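Local coordinates for Non-reducing end beta-L-arabinofuranosidase (PDB 5MQO), which probably hydrolyses glycosidic bonds as a family GH127 enzyme of a gut bacterium that breaks down complex plant pectin, at residues A[621-633]-A[643-655]. Numbering follows the deposited sequence.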
ATOM      1  N   ASN A 621      -9.827  23.194 -19.656  1.00 60.40           N
ATOM      2  CA  ASN A 621      -9.064  23.987 -20.624  1.00 61.16           C
ATOM      3  C   ASN A 621      -7.541  24.089 -20.390  1.00 61.51           C
ATOM      4  O   ASN A 621      -6.842  24.741 -21.190  1.00 65.42           O
ATOM      5  CB  ASN A 621      -9.621  25.419 -20.651  1.00 64.64           C
ATOM      6  CG  ASN A 621     -11.086  25.479 -21.031  1.00 65.75           C
ATOM      7  OD1 ASN A 621     -11.828  26.303 -20.522  1.00 67.33           O
ATOM      8  ND2 ASN A 621     -11.508  24.593 -21.907  1.00 67.43           N
ATOM      9  N   ILE A 622      -7.017  23.478 -19.330  1.00 58.60           N
ATOM     10  CA  ILE A 622      -5.592  23.565 -19.022  1.00 59.04           C
ATOM     11  C   ILE A 622      -4.785  22.567 -19.860  1.00 59.90           C
ATOM     12  O   ILE A 622      -5.060  21.377 -19.788  1.00 62.74           O
ATOM     13  CB  ILE A 622      -5.341  23.266 -17.537  1.00 60.12           C
ATOM     14  CG1 ILE A 622      -6.112  24.241 -16.625  1.00 61.45           C
ATOM     15  CG2 ILE A 622      -3.855  23.296 -17.225  1.00 61.46           C
ATOM     16  CD1 ILE A 622      -5.769  25.705 -16.829  1.00 62.82           C
ATOM     17  N   LEU A 623      -3.808  23.046 -20.649  1.00 59.07           N
ATOM     18  CA  LEU A 623      -2.862  22.173 -21.373  1.00 59.35           C
ATOM     19  C   LEU A 623      -1.457  22.317 -20.851  1.00 57.58           C
ATOM     20  O   LEU A 623      -0.977  23.429 -20.632  1.00 58.95           O
ATOM     21  CB  LEU A 623      -2.751  22.515 -22.843  1.00 62.65           C
ATOM     22  CG  LEU A 623      -3.945  23.070 -23.576  1.00 66.14           C
ATOM     23  CD1 LEU A 623      -3.476  23.452 -24.989  1.00 68.63           C
ATOM     24  CD2 LEU A 623      -5.078  22.049 -23.569  1.00 67.29           C
ATOM     25  N   ILE A 624      -0.774  21.198 -20.737  1.00 54.74           N
ATOM     26  CA  ILE A 624       0.593  21.194 -20.275  1.00 54.80           C
ATOM     27  C   ILE A 624       1.510  21.097 -21.506  1.00 54.93           C
ATOM     28  O   ILE A 624       1.534  20.057 -22.153  1.00 57.15           O
ATOM     29  CB  ILE A 624       0.819  19.999 -19.343  1.00 53.99           C
ATOM     30  CG1 ILE A 624      -0.110  20.076 -18.125  1.00 57.00           C
ATOM     31  CG2 ILE A 624       2.271  19.912 -18.923  1.00 55.55           C
ATOM     32  CD1 ILE A 624      -0.035  21.383 -17.338  1.00 59.36           C
ATOM     33  N   PRO A 625       2.265  22.166 -21.842  1.00 53.51           N
ATOM     34  CA  PRO A 625       3.251  21.973 -22.894  1.00 52.95           C
ATOM     35  C   PRO A 625       4.339  21.037 -22.418  1.00 52.54           C
ATOM     36  O   PRO A 625       4.672  21.054 -21.226  1.00 49.77           O
ATOM     37  CB  PRO A 625       3.812  23.377 -23.131  1.00 53.53           C
ATOM     38  CG  PRO A 625       3.511  24.127 -21.918  1.00 52.74           C
ATOM     39  CD  PRO A 625       2.294  23.537 -21.308  1.00 53.40           C
ATOM     40  N   ALA A 626       4.886  20.234 -23.337  1.00 54.31           N
ATOM     41  CA  ALA A 626       5.886  19.172 -22.986  1.00 57.23           C
ATOM     42  C   ALA A 626       7.174  19.671 -22.341  1.00 58.95           C
ATOM     43  O   ALA A 626       7.759  18.975 -21.526  1.00 61.26           O
ATOM     44  CB  ALA A 626       6.226  18.337 -24.207  1.00 57.42           C
ATOM     45  N   ASP A 627       7.586  20.876 -22.731  1.00 62.95           N
ATOM     46  CA  ASP A 627       8.740  21.587 -22.192  1.00 65.88           C
ATOM     47  C   ASP A 627       8.357  22.636 -21.154  1.00 66.48           C
ATOM     48  O   ASP A 627       9.095  23.600 -20.959  1.00 68.90           O
ATOM     49  CB  ASP A 627       9.520  22.272 -23.346  1.00 70.01           C
ATOM     50  CG  ASP A 627       8.808  23.531 -23.923  1.00 73.91           C
ATOM     51  OD1 ASP A 627       7.627  23.848 -23.594  1.00 76.63           O
ATOM     52  OD2 ASP A 627       9.459  24.219 -24.737  1.00 79.69           O
ATOM     53  N   ILE A 628       7.204  22.489 -20.504  1.00 67.32           N
ATOM     54  CA  ILE A 628       6.838  23.388 -19.406  1.00 66.58           C
ATOM     55  C   ILE A 628       7.942  23.357 -18.352  1.00 66.43           C
ATOM     56  O   ILE A 628       8.596  22.326 -18.163  1.00 66.86           O
ATOM     57  CB  ILE A 628       5.470  23.016 -18.774  1.00 66.46           C
ATOM     58  CG1 ILE A 628       4.989  24.144 -17.842  1.00 67.32           C
ATOM     59  CG2 ILE A 628       5.532  21.663 -18.056  1.00 65.73           C
ATOM     60  CD1 ILE A 628       3.753  23.816 -17.040  1.00 67.77           C
ATOM     61  N   LYS A 629       8.177  24.494 -17.707  1.00 70.18           N
ATOM     62  CA  LYS A 629       9.089  24.554 -16.565  1.00 75.36           C
ATOM     63  C   LYS A 629       8.277  24.721 -15.289  1.00 72.64           C
ATOM     64  O   LYS A 629       7.643  25.753 -15.075  1.00 70.72           O
ATOM     65  CB  LYS A 629      10.183  25.625 -16.750  1.00 79.27           C
ATOM     66  CG  LYS A 629      11.441  25.018 -17.396  1.00 85.71           C
ATOM     67  CD  LYS A 629      12.309  26.038 -18.135  1.00 93.71           C
ATOM     68  CE  LYS A 629      12.884  25.489 -19.448  1.00 95.05           C
ATOM     69  NZ  LYS A 629      13.832  26.465 -20.073  1.00 95.39           N
ATOM     70  N   LEU A 630       8.294  23.653 -14.482  1.00 70.98           N
ATOM     71  CA  LEU A 630       7.558  23.551 -13.225  1.00 68.95           C
ATOM     72  C   LEU A 630       8.513  23.696 -12.066  1.00 67.01           C
ATOM     73  O   LEU A 630       9.539  22.983 -12.000  1.00 66.59           O
ATOM     74  CB  LEU A 630       6.842  22.194 -13.126  1.00 69.23           C
ATOM     75  CG  LEU A 630       5.577  22.084 -13.988  1.00 69.63           C
ATOM     76  CD1 LEU A 630       5.137  20.632 -14.149  1.00 69.48           C
ATOM     77  CD2 LEU A 630       4.438  22.936 -13.426  1.00 69.34           C
ATOM     78  N   ILE A 631       8.154  24.586 -11.135  1.00 65.64           N
ATOM     79  CA  ILE A 631       9.070  25.034 -10.078  1.00 66.61           C
ATOM     80  C   ILE A 631       8.545  24.625  -8.710  1.00 63.58           C
ATOM     81  O   ILE A 631       7.438  25.014  -8.351  1.00 64.41           O
ATOM     82  CB  ILE A 631       9.271  26.568 -10.191  1.00 69.01           C
ATOM     83  CG1 ILE A 631      10.294  26.874 -11.292  1.00 71.51           C
ATOM     84  CG2 ILE A 631       9.735  27.196  -8.893  1.00 69.55           C
ATOM     85  CD1 ILE A 631      10.039  28.191 -11.994  1.00 76.40           C
ATOM     86  N   PRO A 632       9.338  23.865  -7.936  1.00 61.47           N
ATOM     87  CA  PRO A 632       8.914  23.500  -6.563  1.00 62.83           C
ATOM     88  C   PRO A 632       8.877  24.682  -5.593  1.00 63.75           C
ATOM     89  O   PRO A 632       9.728  25.550  -5.663  1.00 68.41           O
ATOM     90  CB  PRO A 632       9.970  22.485  -6.108  1.00 61.41           C
ATOM     91  CG  PRO A 632      11.155  22.747  -6.976  1.00 61.71           C
ATOM     92  CD  PRO A 632      10.649  23.296  -8.284  1.00 61.40           C
ATOM     93  N   LYS A 633       7.893  24.693  -4.707  1.00 65.12           N
ATOM     94  CA  LYS A 633       7.675  25.755  -3.722  1.00 67.61           C
ATOM     95  C   LYS A 633       6.981  25.129  -2.545  1.00 66.70           C
ATOM     96  O   LYS A 633       5.903  24.582  -2.718  1.00 66.05           O
ATOM     97  CB  LYS A 633       6.743  26.838  -4.262  1.00 69.54           C
ATOM     98  CG  LYS A 633       7.392  27.771  -5.255  1.00 76.01           C
ATOM     99  CD  LYS A 633       7.216  29.208  -4.805  1.00 83.77           C
ATOM    100  CE  LYS A 633       7.935  30.190  -5.720  1.00 90.03           C
ATOM    101  NZ  LYS A 633       8.227  31.463  -4.989  1.00 94.41           N
ATOM    102  N   VAL A 643       5.444  20.198  -1.049  1.00 57.04           N
ATOM    103  CA  VAL A 643       5.995  20.812  -2.221  1.00 54.60           C
ATOM    104  C   VAL A 643       4.920  20.869  -3.300  1.00 53.74           C
ATOM    105  O   VAL A 643       4.517  19.844  -3.831  1.00 51.44           O
ATOM    106  CB  VAL A 643       7.232  20.069  -2.731  1.00 53.76           C
ATOM    107  CG1 VAL A 643       7.742  20.725  -4.022  1.00 53.55           C
ATOM    108  CG2 VAL A 643       8.315  20.070  -1.660  1.00 53.51           C
ATOM    109  N   ALA A 644       4.448  22.072  -3.602  1.00 55.01           N
ATOM    110  CA  ALA A 644       3.665  22.304  -4.823  1.00 57.30           C
ATOM    111  C   ALA A 644       4.614  22.589  -6.002  1.00 57.08           C
ATOM    112  O   ALA A 644       5.799  22.784  -5.810  1.00 57.78           O
ATOM    113  CB  ALA A 644       2.655  23.438  -4.632  1.00 56.77           C
ATOM    114  N   LEU A 645       4.090  22.551  -7.217  1.00 56.87           N
ATOM    115  CA  LEU A 645       4.878  22.842  -8.401  1.00 58.67           C
ATOM    116  C   LEU A 645       4.124  23.951  -9.113  1.00 58.10           C
ATOM    117  O   LEU A 645       2.920  23.834  -9.327  1.00 57.55           O
ATOM    118  CB  LEU A 645       5.032  21.592  -9.283  1.00 61.20           C
ATOM    119  CG  LEU A 645       5.621  20.335  -8.602  1.00 61.67           C
ATOM    120  CD1 LEU A 645       5.295  19.039  -9.367  1.00 62.15           C
ATOM    121  CD2 LEU A 645       7.116  20.492  -8.388  1.00 60.74           C
ATOM    122  N   GLU A 646       4.813  25.054  -9.403  1.00 59.85           N
ATOM    123  CA  GLU A 646       4.195  26.242  -9.995  1.00 61.04           C
ATOM    124  C   GLU A 646       4.754  26.435 -11.380  1.00 62.38           C
ATOM    125  O   GLU A 646       5.959  26.230 -11.606  1.00 63.66           O
ATOM    126  CB  GLU A 646       4.498  27.476  -9.167  1.00 63.19           C
ATOM    127  CG  GLU A 646       3.746  27.541  -7.845  1.00 64.68           C
ATOM    128  CD  GLU A 646       4.155  28.712  -6.958  1.00 66.19           C
ATOM    129  OE1 GLU A 646       4.983  29.579  -7.375  1.00 64.99           O
ATOM    130  OE2 GLU A 646       3.625  28.744  -5.826  1.00 67.73           O
ATOM    131  N   GLY A 647       3.881  26.824 -12.305  1.00 61.92           N
ATOM    132  CA  GLY A 647       4.281  27.053 -13.681  1.00 62.12           C
ATOM    133  C   GLY A 647       3.176  27.636 -14.538  1.00 63.79           C
ATOM    134  O   GLY A 647       2.045  27.891 -14.060  1.00 60.85           O
ATOM    135  N   LYS A 648       3.519  27.834 -15.811  1.00 65.49           N
ATOM    136  CA  LYS A 648       2.644  28.474 -16.772  1.00 67.88           C
ATOM    137  C   LYS A 648       2.161  27.439 -17.784  1.00 67.66           C
ATOM    138  O   LYS A 648       2.927  26.960 -18.655  1.00 67.22           O
ATOM    139  CB  LYS A 648       3.370  29.623 -17.464  1.00 71.95           C
ATOM    140  CG  LYS A 648       2.462  30.433 -18.395  1.00 76.07           C
ATOM    141  CD  LYS A 648       2.764  31.937 -18.347  1.00 78.90           C
ATOM    142  CE  LYS A 648       2.161  32.544 -17.086  1.00 77.39           C
ATOM    143  NZ  LYS A 648       2.752  33.828 -16.666  1.00 75.58           N
ATOM    144  N   ALA A 649       0.884  27.085 -17.634  1.00 66.33           N
ATOM    145  CA  ALA A 649       0.203  26.131 -18.501  1.00 64.89           C
ATOM    146  C   ALA A 649      -0.352  26.879 -19.706  1.00 61.29           C
ATOM    147  O   ALA A 649      -0.440  28.092 -19.674  1.00 62.24           O
ATOM    148  CB  ALA A 649      -0.920  25.477 -17.727  1.00 65.09           C
ATOM    149  N   ARG A 650      -0.721  26.182 -20.764  1.00 58.46           N
ATOM    150  CA  ARG A 650      -1.425  26.852 -21.865  1.00 61.56           C
ATOM    151  C   ARG A 650      -2.929  26.749 -21.640  1.00 60.90           C
ATOM    152  O   ARG A 650      -3.414  25.792 -21.049  1.00 64.85           O
ATOM    153  CB  ARG A 650      -0.993  26.285 -23.209  1.00 62.19           C
ATOM    154  CG  ARG A 650       0.504  26.503 -23.457  1.00 63.66           C
ATOM    155  CD  ARG A 650       1.028  25.914 -24.756  1.00 63.24           C
ATOM    156  NE  ARG A 650       0.127  26.267 -25.854  1.00 63.95           N
ATOM    157  CZ  ARG A 650       0.068  25.629 -27.017  1.00 62.96           C
ATOM    158  NH1 ARG A 650       0.887  24.605 -27.281  1.00 62.05           N
ATOM    159  NH2 ARG A 650      -0.820  26.021 -27.926  1.00 62.46           N
ATOM    160  N   LEU A 651      -3.671  27.751 -22.063  1.00 60.13           N
ATOM    161  CA  LEU A 651      -5.098  27.786 -21.784  1.00 61.43           C
ATOM    162  C   LEU A 651      -5.865  27.681 -23.080  1.00 62.95           C
ATOM    163  O   LEU A 651      -5.598  28.441 -24.031  1.00 63.92           O
ATOM    164  CB  LEU A 651      -5.476  29.080 -21.073  1.00 61.24           C
ATOM    165  CG  LEU A 651      -6.963  29.272 -20.768  1.00 61.15           C
ATOM    166  CD1 LEU A 651      -7.386  28.309 -19.683  1.00 60.70           C
ATOM    167  CD2 LEU A 651      -7.276  30.705 -20.364  1.00 62.42           C
ATOM    168  N   ALA A 652      -6.840  26.769 -23.110  1.00 62.01           N
ATOM    169  CA  ALA A 652      -7.726  26.654 -24.264  1.00 64.02           C
ATOM    170  C   ALA A 652      -8.801  27.740 -24.235  1.00 64.61           C
ATOM    171  O   ALA A 652      -9.287  28.078 -23.167  1.00 65.91           O
ATOM    172  CB  ALA A 652      -8.365  25.284 -24.284  1.00 63.64           C
ATOM    173  N   SER A 653      -9.170  28.288 -25.390  1.00 67.30           N
ATOM    174  CA  SER A 653     -10.330  29.195 -25.453  1.00 74.05           C
ATOM    175  C   SER A 653     -11.545  28.417 -24.971  1.00 76.00           C
ATOM    176  O   SER A 653     -11.601  27.218 -25.207  1.00 78.20           O
ATOM    177  CB  SER A 653     -10.576  29.677 -26.881  1.00 76.56           C
ATOM    178  OG  SER A 653      -9.441  30.370 -27.394  1.00 80.14           O
ATOM    179  N   SER A 654     -12.495  29.063 -24.289  1.00 79.10           N
ATOM    180  CA  SER A 654     -13.636  28.328 -23.705  1.00 84.46           C
ATOM    181  C   SER A 654     -14.998  28.640 -24.336  1.00 85.95           C
ATOM    182  O   SER A 654     -15.671  29.579 -23.926  1.00 89.12           O
ATOM    183  CB  SER A 654     -13.693  28.504 -22.170  1.00 86.12           C
ATOM    184  OG  SER A 654     -14.223  29.749 -21.769  1.00 82.98           O
ATOM    185  N   GLU A 655     -15.382  27.840 -25.335  1.00 86.74           N
ATOM    186  CA  GLU A 655     -16.766  27.777 -25.837  1.00 87.15           C
ATOM    187  C   GLU A 655     -17.567  26.858 -24.918  1.00 80.72           C
ATOM    188  O   GLU A 655     -17.012  25.898 -24.390  1.00 85.59           O
ATOM    189  CB  GLU A 655     -16.810  27.215 -27.267  1.00 93.09           C
ATOM    190  CG  GLU A 655     -15.960  27.964 -28.307  1.00 99.55           C
ATOM    191  CD  GLU A 655     -16.366  27.651 -29.757  1.00 99.36           C
ATOM    192  OE1 GLU A 655     -16.418  26.452 -30.156  1.00 91.76           O
ATOM    193  OE2 GLU A 655     -16.634  28.626 -30.501  1.00103.18           O
TER
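L623 and R650 exchange two backbone hydrogen bonds, L623 N to R650 O and R650 N to L623 O, each 2.8 Å, and nearer the start of 643-651 I631 pairs with E646 and K633 with A644 in the same antiparallel way, so one long strand serves both 622-625 and the start of strand 631-637. Between them the backbone parts from 643-651 in a type I turn, P625 to I628, and I628 lays CG1 against K648 O at 3.6 Å. G647 passes close by, its CA 3.9 Å from K629 O. E646 CG lies anti to its carbonyl carbon (chi1 -73°), and the extended chain carries OE1 to 3.4 Å from K633 CD; K633 NZ stops 4.4 Å from E646 OE1, beyond a salt bridge, though the opposite charges probably still attract. With an alanine in place of E646, K633 CD and CE would lose the carboxylate they lie against, and the lysine chain would probably swing more freely. At the far end R650 CG and CD cross P625 obliquely, while A649 CB meets I622 CG2 at 3.7 Å on the buried side. In the C-terminal domain's sheet, strand 670-678 flanks 640-651, strand 690-697 pairs parallel with 622-625, and I624 and L645 pack against strand 596-601.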